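Long-range contacts in 2-hydroxyisobutyryl-CoA synthetase (Aquincola tertiaricarbonis, PDB 6HDY), which belongs to the ANL superfamily of AMP-binding enzymes, with a large AMP-binding region followed by a smaller C-terminal domain: residues A[66-71]-A[93-98]; A[84-89]-A[314-319]; A[281-286]-A[302-307]; A[324-329]-A[339-344]. All coordinates share one frame; numbering follows the deposited sequence.

Contact 1. Residues A[66-71]-A[93-98]; sequences PFYRRK and PVVKKT. With SO4 (sulfate ion), chain D.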
# COMPACT_ATOMS: atom_id res chain seq x y z
N PRO A 66 26.18 -19.05 -0.32
CA PRO A 66 26.53 -20.40 0.14
C PRO A 66 25.38 -21.40 -0.05
O PRO A 66 25.63 -22.59 -0.08
CB PRO A 66 26.92 -20.20 1.62
CG PRO A 66 27.12 -18.73 1.78
CD PRO A 66 26.19 -18.09 0.80
N PHE A 67 24.13 -20.91 -0.22
CA PHE A 67 22.96 -21.73 -0.50
C PHE A 67 23.16 -22.44 -1.82
O PHE A 67 22.96 -23.65 -1.89
CB PHE A 67 21.67 -20.87 -0.54
CG PHE A 67 20.46 -21.58 -1.11
CD1 PHE A 67 19.74 -22.48 -0.35
CD2 PHE A 67 20.08 -21.38 -2.43
CE1 PHE A 67 18.65 -23.18 -0.89
CE2 PHE A 67 18.99 -22.06 -2.97
CZ PHE A 67 18.28 -22.95 -2.19
N TYR A 68 23.52 -21.67 -2.89
CA TYR A 68 23.80 -22.22 -4.20
C TYR A 68 25.09 -23.02 -4.22
O TYR A 68 25.11 -24.09 -4.81
CB TYR A 68 23.81 -21.13 -5.28
CG TYR A 68 22.42 -20.64 -5.59
CD1 TYR A 68 21.49 -21.46 -6.22
CD2 TYR A 68 22.03 -19.35 -5.26
CE1 TYR A 68 20.19 -21.02 -6.47
CE2 TYR A 68 20.74 -18.89 -5.53
CZ TYR A 68 19.83 -19.73 -6.15
OH TYR A 68 18.56 -19.30 -6.42
N ARG A 69 26.15 -22.55 -3.55
CA ARG A 69 27.43 -23.28 -3.45
C ARG A 69 27.21 -24.70 -2.86
O ARG A 69 27.67 -25.67 -3.45
CB ARG A 69 28.49 -22.47 -2.68
CG ARG A 69 29.82 -23.20 -2.45
CD ARG A 69 30.88 -22.97 -3.53
NE ARG A 69 31.28 -21.56 -3.61
CZ ARG A 69 32.35 -21.03 -3.02
NH1 ARG A 69 33.19 -21.80 -2.34
NH2 ARG A 69 32.59 -19.73 -3.12
N ARG A 70 26.43 -24.80 -1.75
CA ARG A 70 26.09 -26.07 -1.07
C ARG A 70 25.20 -26.96 -1.91
O ARG A 70 25.46 -28.16 -2.02
CB ARG A 70 25.41 -25.81 0.28
CG ARG A 70 26.38 -25.64 1.44
CD ARG A 70 25.64 -25.51 2.76
NE ARG A 70 24.73 -24.35 2.78
CZ ARG A 70 25.07 -23.14 3.20
NH1 ARG A 70 26.30 -22.91 3.65
NH2 ARG A 70 24.19 -22.15 3.18
N LYS A 71 24.13 -26.39 -2.50
CA LYS A 71 23.14 -27.10 -3.31
C LYS A 71 23.76 -27.68 -4.56
O LYS A 71 23.52 -28.85 -4.87
CB LYS A 71 21.94 -26.20 -3.66
CG LYS A 71 20.73 -26.99 -4.14
CD LYS A 71 19.65 -26.11 -4.77
CE LYS A 71 18.26 -26.70 -4.61
NZ LYS A 71 18.22 -28.18 -4.82
N PRO A 93 20.37 -28.41 -10.36
CA PRO A 93 19.17 -28.84 -9.62
C PRO A 93 18.18 -27.69 -9.46
O PRO A 93 18.59 -26.53 -9.27
CB PRO A 93 19.74 -29.28 -8.27
CG PRO A 93 20.96 -28.45 -8.09
CD PRO A 93 21.55 -28.31 -9.47
N VAL A 94 16.87 -27.99 -9.53
CA VAL A 94 15.85 -26.97 -9.33
C VAL A 94 15.77 -26.55 -7.86
O VAL A 94 15.99 -27.36 -6.96
CB VAL A 94 14.44 -27.35 -9.87
CG1 VAL A 94 14.44 -27.49 -11.38
CG2 VAL A 94 13.89 -28.61 -9.19
N VAL A 95 15.43 -25.29 -7.63
CA VAL A 95 15.20 -24.77 -6.29
C VAL A 95 13.71 -24.94 -6.00
O VAL A 95 12.90 -24.66 -6.87
CB VAL A 95 15.61 -23.28 -6.18
CG1 VAL A 95 15.24 -22.71 -4.80
CG2 VAL A 95 17.09 -23.09 -6.49
N LYS A 96 13.37 -25.44 -4.82
CA LYS A 96 12.00 -25.58 -4.34
C LYS A 96 11.73 -24.46 -3.31
O LYS A 96 12.66 -23.99 -2.66
CB LYS A 96 11.79 -26.96 -3.71
CG LYS A 96 11.75 -28.11 -4.71
CD LYS A 96 11.75 -29.46 -4.01
CE LYS A 96 11.54 -30.63 -4.94
NZ LYS A 96 11.70 -31.94 -4.24
N LYS A 97 10.46 -24.05 -3.15
CA LYS A 97 10.06 -23.04 -2.15
C LYS A 97 10.40 -23.53 -0.72
O LYS A 97 10.83 -22.73 0.12
CB LYS A 97 8.57 -22.69 -2.30
CG LYS A 97 8.32 -21.41 -3.10
CD LYS A 97 7.73 -21.68 -4.47
CE LYS A 97 6.23 -21.76 -4.46
NZ LYS A 97 5.74 -22.87 -5.33
N THR A 98 10.31 -24.85 -0.48
CA THR A 98 10.69 -25.46 0.80
C THR A 98 12.20 -25.26 1.08
O THR A 98 12.58 -25.13 2.25
CB THR A 98 10.33 -26.96 0.83
OG1 THR A 98 11.10 -27.65 -0.16
CG2 THR A 98 8.85 -27.22 0.59
S SO4 D . 20.83 -23.70 3.41
O1 SO4 D . 21.22 -22.27 3.29
O2 SO4 D . 20.63 -24.07 4.82
O3 SO4 D . 21.90 -24.53 2.81
O4 SO4 D . 19.57 -23.99 2.69
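Val95 pushes its two methyls against neighbouring rings of helix 66-74: CG1 comes to 4.0 Å from Phe67 CZ, while CG2 lies 3.7 Å from Tyr68 CE1. The contact is a helix-to-loop packing in the AMP-binding domain, where the irregular chain of 93-96 leads into helix 97-106 with Lys96 at the N-cap position. CG1 meets Phe67 at the ring edge, near its plane, whereas CG2 comes to Tyr68 from a side chain set at about a right angle to it. The two rings also meet each other, with Phe67 CD2 over the centre of the Tyr68 ring. At its far end Tyr68 OH is hydrogen-bonded to Pro336 and Ile338, holding the ring there.

One helical turn after Phe67, Lys71 sends its chain out with CG anti to the backbone N (chi1 -164°), then kinks at its last torsion. That kink sets NZ 3.2 Å from Val94 O, a weak hydrogen bond. NZ also lies 3.9 Å from Pro93 CB, the lysine and proline side chains running antiparallel. Just before Lys71, Arg70 holds a sulfate ion, probably from the crystallisation liquor, through NE to O3 at 2.8 Å and NH2 to O1 at 3.0 Å; Ser103 also bonds the sulfate, and Asp112 makes a salt bridge to Arg70 NH2. Another sulfate oxygen, O4, sits beside the Phe67 ring, 3.4 Å from CD1.

Contact 2. Residues A[84-89]-A[314-319]; sequences SLEDFE and MRRVPY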
# COMPACT_ATOMS: atom_id res chain seq x y z
N SER A 84 26.06 -25.18 -22.37
CA SER A 84 24.88 -25.13 -23.24
C SER A 84 23.60 -25.07 -22.39
O SER A 84 23.66 -25.35 -21.19
CB SER A 84 24.83 -26.35 -24.17
OG SER A 84 24.59 -27.55 -23.47
N LEU A 85 22.45 -24.76 -23.01
CA LEU A 85 21.14 -24.72 -22.36
C LEU A 85 20.71 -26.13 -21.92
O LEU A 85 19.95 -26.28 -20.96
CB LEU A 85 20.08 -24.08 -23.28
CG LEU A 85 20.30 -22.59 -23.64
CD1 LEU A 85 19.30 -22.13 -24.70
CD2 LEU A 85 20.22 -21.68 -22.41
N GLU A 86 21.24 -27.15 -22.61
CA GLU A 86 21.00 -28.56 -22.29
C GLU A 86 21.76 -28.95 -21.01
O GLU A 86 21.26 -29.78 -20.24
CB GLU A 86 21.31 -29.50 -23.48
CG GLU A 86 21.80 -28.86 -24.78
CD GLU A 86 20.89 -27.92 -25.55
OE1 GLU A 86 19.69 -28.22 -25.71
OE2 GLU A 86 21.41 -26.88 -26.03
N ASP A 87 22.93 -28.34 -20.76
CA ASP A 87 23.72 -28.57 -19.53
C ASP A 87 22.97 -27.98 -18.34
O ASP A 87 22.93 -28.60 -17.28
CB ASP A 87 25.10 -27.90 -19.63
CG ASP A 87 26.17 -28.63 -20.41
OD1 ASP A 87 26.10 -29.87 -20.51
OD2 ASP A 87 27.11 -27.97 -20.86
N PHE A 88 22.38 -26.80 -18.53
CA PHE A 88 21.60 -26.07 -17.54
C PHE A 88 20.42 -26.91 -17.02
O PHE A 88 20.28 -27.05 -15.81
CB PHE A 88 21.10 -24.75 -18.16
CG PHE A 88 20.62 -23.71 -17.19
CD1 PHE A 88 21.50 -23.09 -16.31
CD2 PHE A 88 19.28 -23.31 -17.17
CE1 PHE A 88 21.05 -22.13 -15.40
CE2 PHE A 88 18.84 -22.31 -16.29
CZ PHE A 88 19.73 -21.75 -15.40
N GLU A 89 19.59 -27.48 -17.92
CA GLU A 89 18.41 -28.25 -17.51
C GLU A 89 18.72 -29.58 -16.84
O GLU A 89 17.99 -30.00 -15.94
CB GLU A 89 17.44 -28.47 -18.69
CG GLU A 89 18.00 -29.29 -19.83
CD GLU A 89 17.21 -29.26 -21.12
OE1 GLU A 89 16.00 -28.91 -21.09
OE2 GLU A 89 17.79 -29.61 -22.17
N MET A 314 12.86 -32.53 -14.79
CA MET A 314 13.20 -31.10 -14.86
C MET A 314 13.92 -30.70 -16.17
O MET A 314 14.69 -29.74 -16.20
CB MET A 314 13.99 -30.61 -13.61
CG MET A 314 13.19 -30.73 -12.32
SD MET A 314 11.57 -29.92 -12.35
CE MET A 314 10.79 -30.81 -11.06
N ARG A 315 13.60 -31.40 -17.27
CA ARG A 315 14.14 -31.10 -18.59
C ARG A 315 13.02 -30.50 -19.42
O ARG A 315 11.85 -30.80 -19.17
CB ARG A 315 14.82 -32.31 -19.24
CG ARG A 315 16.24 -32.51 -18.70
CD ARG A 315 17.04 -33.55 -19.45
NE ARG A 315 17.14 -34.80 -18.69
CZ ARG A 315 16.51 -35.93 -19.01
NH1 ARG A 315 16.65 -37.01 -18.25
NH2 ARG A 315 15.75 -35.99 -20.10
N ARG A 316 13.36 -29.57 -20.34
CA ARG A 316 12.37 -28.88 -21.18
C ARG A 316 11.54 -29.87 -21.98
O ARG A 316 12.07 -30.86 -22.47
CB ARG A 316 13.05 -27.87 -22.13
CG ARG A 316 13.61 -26.61 -21.44
CD ARG A 316 14.56 -25.84 -22.36
NE ARG A 316 15.73 -26.64 -22.74
CZ ARG A 316 16.58 -26.34 -23.72
NH1 ARG A 316 16.40 -25.25 -24.45
NH2 ARG A 316 17.61 -27.14 -23.99
N VAL A 317 10.21 -29.63 -22.06
CA VAL A 317 9.28 -30.43 -22.86
C VAL A 317 9.26 -29.80 -24.26
O VAL A 317 9.51 -28.58 -24.36
CB VAL A 317 7.85 -30.55 -22.25
CG1 VAL A 317 7.88 -31.22 -20.88
CG2 VAL A 317 7.11 -29.22 -22.18
N PRO A 318 9.00 -30.56 -25.36
CA PRO A 318 8.96 -29.91 -26.70
C PRO A 318 7.84 -28.89 -26.78
O PRO A 318 6.89 -28.97 -25.98
CB PRO A 318 8.69 -31.09 -27.65
CG PRO A 318 9.05 -32.31 -26.90
CD PRO A 318 8.72 -32.01 -25.47
N TYR A 319 7.92 -27.93 -27.73
CA TYR A 319 6.85 -26.95 -27.93
C TYR A 319 5.57 -27.66 -28.38
O TYR A 319 5.63 -28.63 -29.14
CB TYR A 319 7.27 -25.86 -28.91
CG TYR A 319 8.44 -25.03 -28.43
CD1 TYR A 319 8.34 -24.25 -27.27
CD2 TYR A 319 9.64 -25.02 -29.12
CE1 TYR A 319 9.41 -23.47 -26.83
CE2 TYR A 319 10.72 -24.25 -28.68
CZ TYR A 319 10.60 -23.48 -27.53
OH TYR A 319 11.66 -22.71 -27.13
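Glu89 and Arg316 form the tight heart of this contact, where helix 85-91 meets strand 315-316 at the edge of the antiparallel sheet. Arg316 takes the carboxylate side-on with two nitrogens, NE to Glu89 OE1 at 2.8 Å and NH2 to Glu89 OE2 at 3.1 Å. Both bonds are nearly straight and lie in the guanidinium plane, yet they come down on the carboxylate from above its plane. OE1 has a second donor, the backbone Arg316 N at 2.8 Å, which arrives at the opposite face. Glu89 CG sits between its own backbone N and carbonyl carbon (chi1 63°), which turns the extended chain toward the strand. Leu85, buried here, sets its O over one guanidinium face.

The outer side is looser. Exposed Glu86 adds a weak, bent bond from Arg316 NH2 to its OE1 at 2.9 Å, completing a salt-bridge network. Arg315, also exposed, gives mainly its aliphatic part, with CG 3.8 Å from Glu89 CG, while its NE stays 6.3 Å from Glu89 OE2. With three N-H groups on the buried carboxylate, two of them from a cation, Glu89 is probably ionised, its charge offset by Arg316, which it shares with Glu86.

Contact 3. Residues A[281-286]-A[302-307]; sequences MSPFMN and DIIYTE. With 3HL ((3S)-3-hydroxybutanoic acid), chain B; 8LQ ([[(2~{R},3~{S},4~{R},5~{R})-5-(6-aminopurin-9-yl)-3,4-bis(oxidanyl)oxolan-2-yl]methoxy-oxidanyl-phosphoryl] (3~{S})-3-oxidanylbutanoate), chain C.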
# COMPACT_ATOMS: atom_id res chain seq x y z
N MET A 281 10.10 -14.41 -8.22
CA MET A 281 10.57 -14.09 -9.57
C MET A 281 10.33 -12.65 -10.02
O MET A 281 10.34 -12.42 -11.23
CB MET A 281 9.97 -15.09 -10.59
CG MET A 281 10.42 -16.49 -10.35
SD MET A 281 12.21 -16.55 -10.23
CE MET A 281 12.38 -18.07 -10.02
N SER A 282 10.16 -11.67 -9.09
CA SER A 282 10.02 -10.27 -9.52
C SER A 282 11.31 -9.93 -10.27
O SER A 282 12.37 -10.31 -9.78
CB SER A 282 9.82 -9.32 -8.36
OG SER A 282 8.67 -9.68 -7.62
N PRO A 283 11.29 -9.32 -11.47
CA PRO A 283 10.14 -8.81 -12.24
C PRO A 283 9.22 -9.94 -12.73
O PRO A 283 9.56 -10.69 -13.65
CB PRO A 283 10.82 -7.99 -13.37
CG PRO A 283 12.16 -8.66 -13.57
CD PRO A 283 12.57 -9.07 -12.17
N PHE A 284 8.07 -10.10 -12.07
CA PHE A 284 7.12 -11.19 -12.30
C PHE A 284 6.38 -11.06 -13.64
O PHE A 284 5.79 -12.04 -14.09
CB PHE A 284 6.12 -11.32 -11.12
CG PHE A 284 5.35 -10.04 -10.85
CD1 PHE A 284 4.23 -9.71 -11.62
CD2 PHE A 284 5.76 -9.16 -9.85
CE1 PHE A 284 3.55 -8.52 -11.40
CE2 PHE A 284 5.06 -7.99 -9.61
CZ PHE A 284 3.96 -7.67 -10.39
N MET A 285 6.42 -9.86 -14.27
CA MET A 285 5.82 -9.64 -15.58
C MET A 285 6.68 -10.30 -16.69
O MET A 285 6.37 -10.12 -17.86
CB MET A 285 5.59 -8.12 -15.85
CG MET A 285 4.50 -7.51 -14.98
SD MET A 285 4.16 -5.75 -15.27
CE MET A 285 3.37 -5.83 -16.82
N ASN A 286 7.72 -11.09 -16.33
CA ASN A 286 8.59 -11.83 -17.29
C ASN A 286 7.78 -12.79 -18.21
O ASN A 286 8.27 -13.28 -19.23
CB ASN A 286 9.70 -12.57 -16.53
CG ASN A 286 9.20 -13.76 -15.74
OD1 ASN A 286 8.56 -13.61 -14.72
ND2 ASN A 286 9.41 -14.96 -16.22
N ASP A 302 15.03 -12.69 -22.17
CA ASP A 302 16.22 -11.89 -21.82
C ASP A 302 16.06 -11.12 -20.50
O ASP A 302 17.01 -10.44 -20.06
CB ASP A 302 16.62 -10.95 -22.97
CG ASP A 302 15.46 -10.12 -23.46
OD1 ASP A 302 14.61 -10.66 -24.20
OD2 ASP A 302 15.39 -8.93 -23.08
N ILE A 303 14.87 -11.22 -19.86
CA ILE A 303 14.61 -10.62 -18.55
C ILE A 303 14.77 -11.74 -17.49
O ILE A 303 15.57 -11.60 -16.57
CB ILE A 303 13.23 -9.88 -18.47
CG1 ILE A 303 13.21 -8.64 -19.41
CG2 ILE A 303 12.91 -9.48 -16.99
CD1 ILE A 303 11.87 -7.90 -19.59
N ILE A 304 14.05 -12.86 -17.66
CA ILE A 304 14.09 -14.09 -16.86
C ILE A 304 13.98 -15.24 -17.86
O ILE A 304 13.11 -15.22 -18.73
CB ILE A 304 12.96 -14.14 -15.77
CG1 ILE A 304 13.29 -13.21 -14.58
CG2 ILE A 304 12.62 -15.60 -15.29
CD1 ILE A 304 12.12 -12.91 -13.68
N TYR A 305 14.85 -16.25 -17.71
CA TYR A 305 14.86 -17.43 -18.56
C TYR A 305 13.82 -18.45 -18.09
O TYR A 305 13.99 -19.08 -17.04
CB TYR A 305 16.29 -18.01 -18.64
CG TYR A 305 16.42 -19.25 -19.50
CD1 TYR A 305 15.96 -19.27 -20.82
CD2 TYR A 305 17.01 -20.40 -19.00
CE1 TYR A 305 16.07 -20.41 -21.60
CE2 TYR A 305 17.14 -21.55 -19.78
CZ TYR A 305 16.67 -21.55 -21.08
OH TYR A 305 16.81 -22.68 -21.85
N THR A 306 12.72 -18.58 -18.85
CA THR A 306 11.64 -19.53 -18.54
C THR A 306 11.90 -20.87 -19.28
O THR A 306 12.19 -20.88 -20.49
CB THR A 306 10.25 -18.95 -18.90
OG1 THR A 306 10.00 -17.74 -18.18
CG2 THR A 306 9.10 -19.94 -18.64
N GLU A 307 11.76 -21.98 -18.54
CA GLU A 307 11.87 -23.34 -19.05
C GLU A 307 10.58 -24.08 -18.70
O GLU A 307 10.20 -24.12 -17.53
CB GLU A 307 13.02 -24.08 -18.39
CG GLU A 307 14.39 -23.46 -18.58
CD GLU A 307 15.42 -24.13 -17.69
OE1 GLU A 307 15.50 -23.76 -16.50
OE2 GLU A 307 16.06 -25.10 -18.15
CA 3HL B . 2.27 -13.00 -8.05
CB 3HL B . 3.46 -12.35 -7.32
OG1 3HL B . 4.24 -11.50 -8.16
CG2 3HL B . 3.01 -11.51 -6.16
C 3HL B . 2.23 -12.51 -9.47
OA 3HL B . 1.99 -11.33 -9.69
OB 3HL B . 2.68 -13.39 -10.41
N9 8LQ C . -0.26 -17.05 -10.66
C8 8LQ C . 0.29 -15.83 -10.64
N7 8LQ C . 0.03 -15.23 -11.80
C5 8LQ C . -0.67 -16.09 -12.55
C6 8LQ C . -1.25 -16.00 -13.77
N6 8LQ C . -1.08 -14.88 -14.47
N1 8LQ C . -1.94 -17.02 -14.31
C2 8LQ C . -2.13 -18.20 -13.59
N3 8LQ C . -1.60 -18.24 -12.31
C4 8LQ C . -0.86 -17.21 -11.83
CAA 8LQ C . 3.44 -11.24 -7.57
CAZ 8LQ C . 2.58 -11.66 -8.80
OAE 8LQ C . 1.25 -11.17 -8.64
CAL 8LQ C . 2.51 -13.19 -8.97
CAS 8LQ C . 2.00 -13.87 -7.70
OAC 8LQ C . 0.80 -13.86 -7.44
OAQ 8LQ C . 2.98 -14.38 -6.86
PBC 8LQ C . 2.66 -15.36 -5.65
OAH 8LQ C . 1.79 -14.49 -4.64
OAD 8LQ C . 3.87 -15.92 -5.01
O5' 8LQ C . 1.81 -16.52 -6.30
C5' 8LQ C . 2.37 -17.18 -7.43
C4' 8LQ C . 1.41 -18.22 -7.94
O4' 8LQ C . 0.16 -17.59 -8.31
C3' 8LQ C . 1.98 -18.75 -9.19
O3' 8LQ C . 2.91 -19.83 -8.90
C2' 8LQ C . 0.71 -19.24 -9.89
O2' 8LQ C . 0.19 -20.49 -9.29
C1' 8LQ C . -0.24 -18.10 -9.59
O HOH W 1 10.26 -15.05 -18.91
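Ile304 and Ile303 supply the apolar part of this contact, pressing on the loop of 281-286. Ile304 CD1 ends among backbone and ring atoms, 3.1 Å from Met281 O and 4.2 Å from Pro283 CD. Its CB rests 3.7 Å from Asn286 CB, where the two side chains meet at a slant. Ile303 points CG2 at the proline ring, 3.6 Å from Pro283 CG. A cis peptide bond before Pro283 bends the loop here, and helix 141-157 packs on the same proline.

The loop follows the last strand of the parallel sheet, 271-274, whereas 304-307 begins a strand of the antiparallel sheet, so the contact ties together two sheets of the AMP-binding region.

A water among these buried residues carries the polar link between the segments. It donates to Asn286 O at 2.7 Å and to Ile304 O at 2.9 Å, and it is hydrogen-bonded to Thr306 OG1, joining loop and strand. Separately, Ser282 O accepts from His329 and Arg332, outside the two segments.

The ligand contacts belong to Phe284, whose side chain leaves the loop away from the strand. One ring face meets (3S)-3-hydroxybutanoic acid, with Phe284 CG 3.3 Å from OG1 of that ligand. The bound 8LQ lies over the same face; the two ligands are modelled in overlapping positions, as alternative occupants of one site. Ser282 OG is at the ring edge.

Contact 4. Residues A[324-329]-A[339-344]; sequences TPVYTH and RLLSGD. With 8LQ ([[(2~{R},3~{S},4~{R},5~{R})-5-(6-aminopurin-9-yl)-3,4-bis(oxidanyl)oxolan-2-yl]methoxy-oxidanyl-phosphoryl] (3~{S})-3-oxidanylbutanoate), chain C.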
# COMPACT_ATOMS: atom_id res chain seq x y z
N THR A 324 5.86 -27.83 -16.40
CA THR A 324 5.95 -26.90 -15.29
C THR A 324 6.97 -25.79 -15.54
O THR A 324 8.12 -26.08 -15.84
CB THR A 324 6.16 -27.61 -13.93
OG1 THR A 324 5.97 -26.65 -12.89
CG2 THR A 324 7.54 -28.26 -13.79
N PRO A 325 6.58 -24.51 -15.38
CA PRO A 325 7.57 -23.42 -15.51
C PRO A 325 8.66 -23.45 -14.42
O PRO A 325 8.38 -23.59 -13.22
CB PRO A 325 6.71 -22.15 -15.42
CG PRO A 325 5.28 -22.61 -15.71
CD PRO A 325 5.23 -23.98 -15.10
N VAL A 326 9.91 -23.38 -14.87
CA VAL A 326 11.13 -23.33 -14.06
C VAL A 326 11.77 -22.02 -14.49
O VAL A 326 11.89 -21.77 -15.70
CB VAL A 326 12.04 -24.58 -14.25
CG1 VAL A 326 13.45 -24.37 -13.66
CG2 VAL A 326 11.40 -25.84 -13.67
N TYR A 327 12.10 -21.13 -13.51
CA TYR A 327 12.58 -19.79 -13.82
C TYR A 327 13.95 -19.44 -13.29
O TYR A 327 14.31 -19.86 -12.19
CB TYR A 327 11.60 -18.73 -13.29
CG TYR A 327 10.15 -18.86 -13.71
CD1 TYR A 327 9.72 -18.41 -14.96
CD2 TYR A 327 9.19 -19.33 -12.82
CE1 TYR A 327 8.37 -18.44 -15.32
CE2 TYR A 327 7.83 -19.34 -13.16
CZ TYR A 327 7.43 -18.90 -14.41
OH TYR A 327 6.10 -18.94 -14.76
N THR A 328 14.68 -18.60 -14.05
CA THR A 328 16.00 -18.08 -13.68
C THR A 328 16.10 -16.58 -13.97
O THR A 328 15.85 -16.15 -15.10
CB THR A 328 17.15 -18.89 -14.34
OG1 THR A 328 17.04 -20.27 -13.98
CG2 THR A 328 18.53 -18.36 -13.95
N HIS A 329 16.49 -15.80 -12.93
CA HIS A 329 16.77 -14.37 -13.03
C HIS A 329 18.02 -14.12 -13.86
O HIS A 329 19.07 -14.72 -13.59
CB HIS A 329 17.02 -13.73 -11.62
CG HIS A 329 15.77 -13.47 -10.83
ND1 HIS A 329 15.56 -14.03 -9.58
CD2 HIS A 329 14.71 -12.68 -11.14
CE1 HIS A 329 14.38 -13.59 -9.18
NE2 HIS A 329 13.83 -12.78 -10.09
N ARG A 339 16.78 -21.47 -11.47
CA ARG A 339 15.98 -22.66 -11.74
C ARG A 339 15.00 -22.92 -10.60
O ARG A 339 14.96 -24.01 -10.04
CB ARG A 339 16.86 -23.88 -12.12
CG ARG A 339 17.22 -23.82 -13.58
CD ARG A 339 18.10 -24.92 -14.12
NE ARG A 339 17.65 -26.28 -13.80
CZ ARG A 339 16.78 -26.99 -14.52
NH1 ARG A 339 16.19 -26.45 -15.58
NH2 ARG A 339 16.48 -28.22 -14.17
N LEU A 340 14.20 -21.91 -10.25
CA LEU A 340 13.15 -22.10 -9.25
C LEU A 340 11.95 -22.80 -9.89
O LEU A 340 11.45 -22.37 -10.94
CB LEU A 340 12.71 -20.78 -8.56
CG LEU A 340 11.48 -20.81 -7.60
CD1 LEU A 340 11.80 -21.57 -6.30
CD2 LEU A 340 11.00 -19.39 -7.28
N LEU A 341 11.54 -23.90 -9.26
CA LEU A 341 10.40 -24.72 -9.65
C LEU A 341 9.11 -23.97 -9.24
O LEU A 341 8.94 -23.64 -8.07
CB LEU A 341 10.51 -26.10 -8.97
CG LEU A 341 9.31 -27.07 -9.12
CD1 LEU A 341 9.05 -27.42 -10.58
CD2 LEU A 341 9.56 -28.35 -8.33
N SER A 342 8.23 -23.65 -10.21
CA SER A 342 7.00 -22.92 -9.92
C SER A 342 5.95 -23.80 -9.28
O SER A 342 5.22 -23.35 -8.40
CB SER A 342 6.43 -22.28 -11.18
OG SER A 342 5.91 -23.27 -12.05
N GLY A 343 5.89 -25.05 -9.74
CA GLY A 343 4.89 -26.02 -9.33
C GLY A 343 3.58 -25.80 -10.07
O GLY A 343 2.55 -26.34 -9.68
N ASP A 344 3.63 -25.00 -11.15
CA ASP A 344 2.47 -24.64 -11.96
C ASP A 344 2.41 -25.49 -13.21
O ASP A 344 3.38 -26.17 -13.52
CB ASP A 344 2.51 -23.15 -12.32
CG ASP A 344 2.39 -22.25 -11.11
OD1 ASP A 344 1.51 -22.50 -10.28
OD2 ASP A 344 3.18 -21.29 -11.01
N9 8LQ C . -0.26 -17.05 -10.66
C8 8LQ C . 0.29 -15.83 -10.64
N7 8LQ C . 0.03 -15.23 -11.80
C5 8LQ C . -0.67 -16.09 -12.55
C6 8LQ C . -1.25 -16.00 -13.77
N6 8LQ C . -1.08 -14.88 -14.47
N1 8LQ C . -1.94 -17.02 -14.31
C2 8LQ C . -2.13 -18.20 -13.59
N3 8LQ C . -1.60 -18.24 -12.31
C4 8LQ C . -0.86 -17.21 -11.83
CAA 8LQ C . 3.44 -11.24 -7.57
CAZ 8LQ C . 2.58 -11.66 -8.80
OAE 8LQ C . 1.25 -11.17 -8.64
CAL 8LQ C . 2.51 -13.19 -8.97
CAS 8LQ C . 2.00 -13.87 -7.70
OAC 8LQ C . 0.80 -13.86 -7.44
OAQ 8LQ C . 2.98 -14.38 -6.86
PBC 8LQ C . 2.66 -15.36 -5.65
OAH 8LQ C . 1.79 -14.49 -4.64
OAD 8LQ C . 3.87 -15.92 -5.01
O5' 8LQ C . 1.81 -16.52 -6.30
C5' 8LQ C . 2.37 -17.18 -7.43
C4' 8LQ C . 1.41 -18.22 -7.94
O4' 8LQ C . 0.16 -17.59 -8.31
C3' 8LQ C . 1.98 -18.75 -9.19
O3' 8LQ C . 2.91 -19.83 -8.90
C2' 8LQ C . 0.71 -19.24 -9.89
O2' 8LQ C . 0.19 -20.49 -9.29
C1' 8LQ C . -0.24 -18.10 -9.59
O HOH W 2 4.31 -19.54 -12.81
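A beta hairpin of the antiparallel sheet, strand 322-329 paired with strand 340-347, carries this contact down to the nucleotide site. Tyr327 and Leu340 are its hydrogen-bonded pair, Tyr327 N giving to Leu340 O at 2.9 Å and Leu340 N to Tyr327 O at 2.8 Å. Next to them Val326 faces Leu341 as a non-hydrogen-bonded pair. Arg339 and Leu340 both lie against Tyr327, a G1 beta bulge in which Arg339 has a positive phi; Arg339 N is turned to Thr328 OG1 at 2.8 Å. Val326 CG1 lies over one face of the Arg339 guanidinium, whose nitrogens bind Val92, Glu307 and Met314.

Beyond Leu341 side-chain bonds join the backbone ones. Pro325 O accepts twice from Ser342: N approaches nearly along the C=O axis at 3.0 Å, and OG comes in the carbonyl plane, on a lone pair, at 2.8 Å. Ser342 OG can do this because it lies between its own backbone N and carbonyl carbon (chi1 71°), and it also accepts from Asp344 N, an ST turn. Thr324 OG1 donates to a lone pair of Asp344 O at 2.7 Å.

Held this way, Asp344 presents its carboxylate to the ribose of 8LQ: OD1 takes O2' at 2.6 Å and OD2 takes O3' at 2.6 Å. A water links OD2 to Tyr327 OH. Each carboxylate oxygen accepts one ribose hydroxyl, so the two bonds together fix the sugar's orientation against the end of the hairpin and would favour a ribose with both hydroxyls.

How the contacts relate
Contacts 3 and 4 are the nearest to the ligands: their centres lie 10 Å apart, and they touch the bound 8LQ through Phe284 and Asp344 respectively. Strands 304-310 and 322-329 are sheet neighbours, joined by Glu307 O to Val326 N at 2.8 Å. Contact 2 works on the same sheet from its outer edge, about 12 Å from contact 4 between centres; Arg339 NH2 reaches back to Met314 O at 3.1 Å. Contact 1 is stitched to contact 4 through Val95, whose N lies 2.8 Å from Arg339 O, though its side chain is about 13 Å from 8LQ. Arg339 thus connects the loops at Val95 and Met314 to the hairpin whose Asp344 binds the ribose.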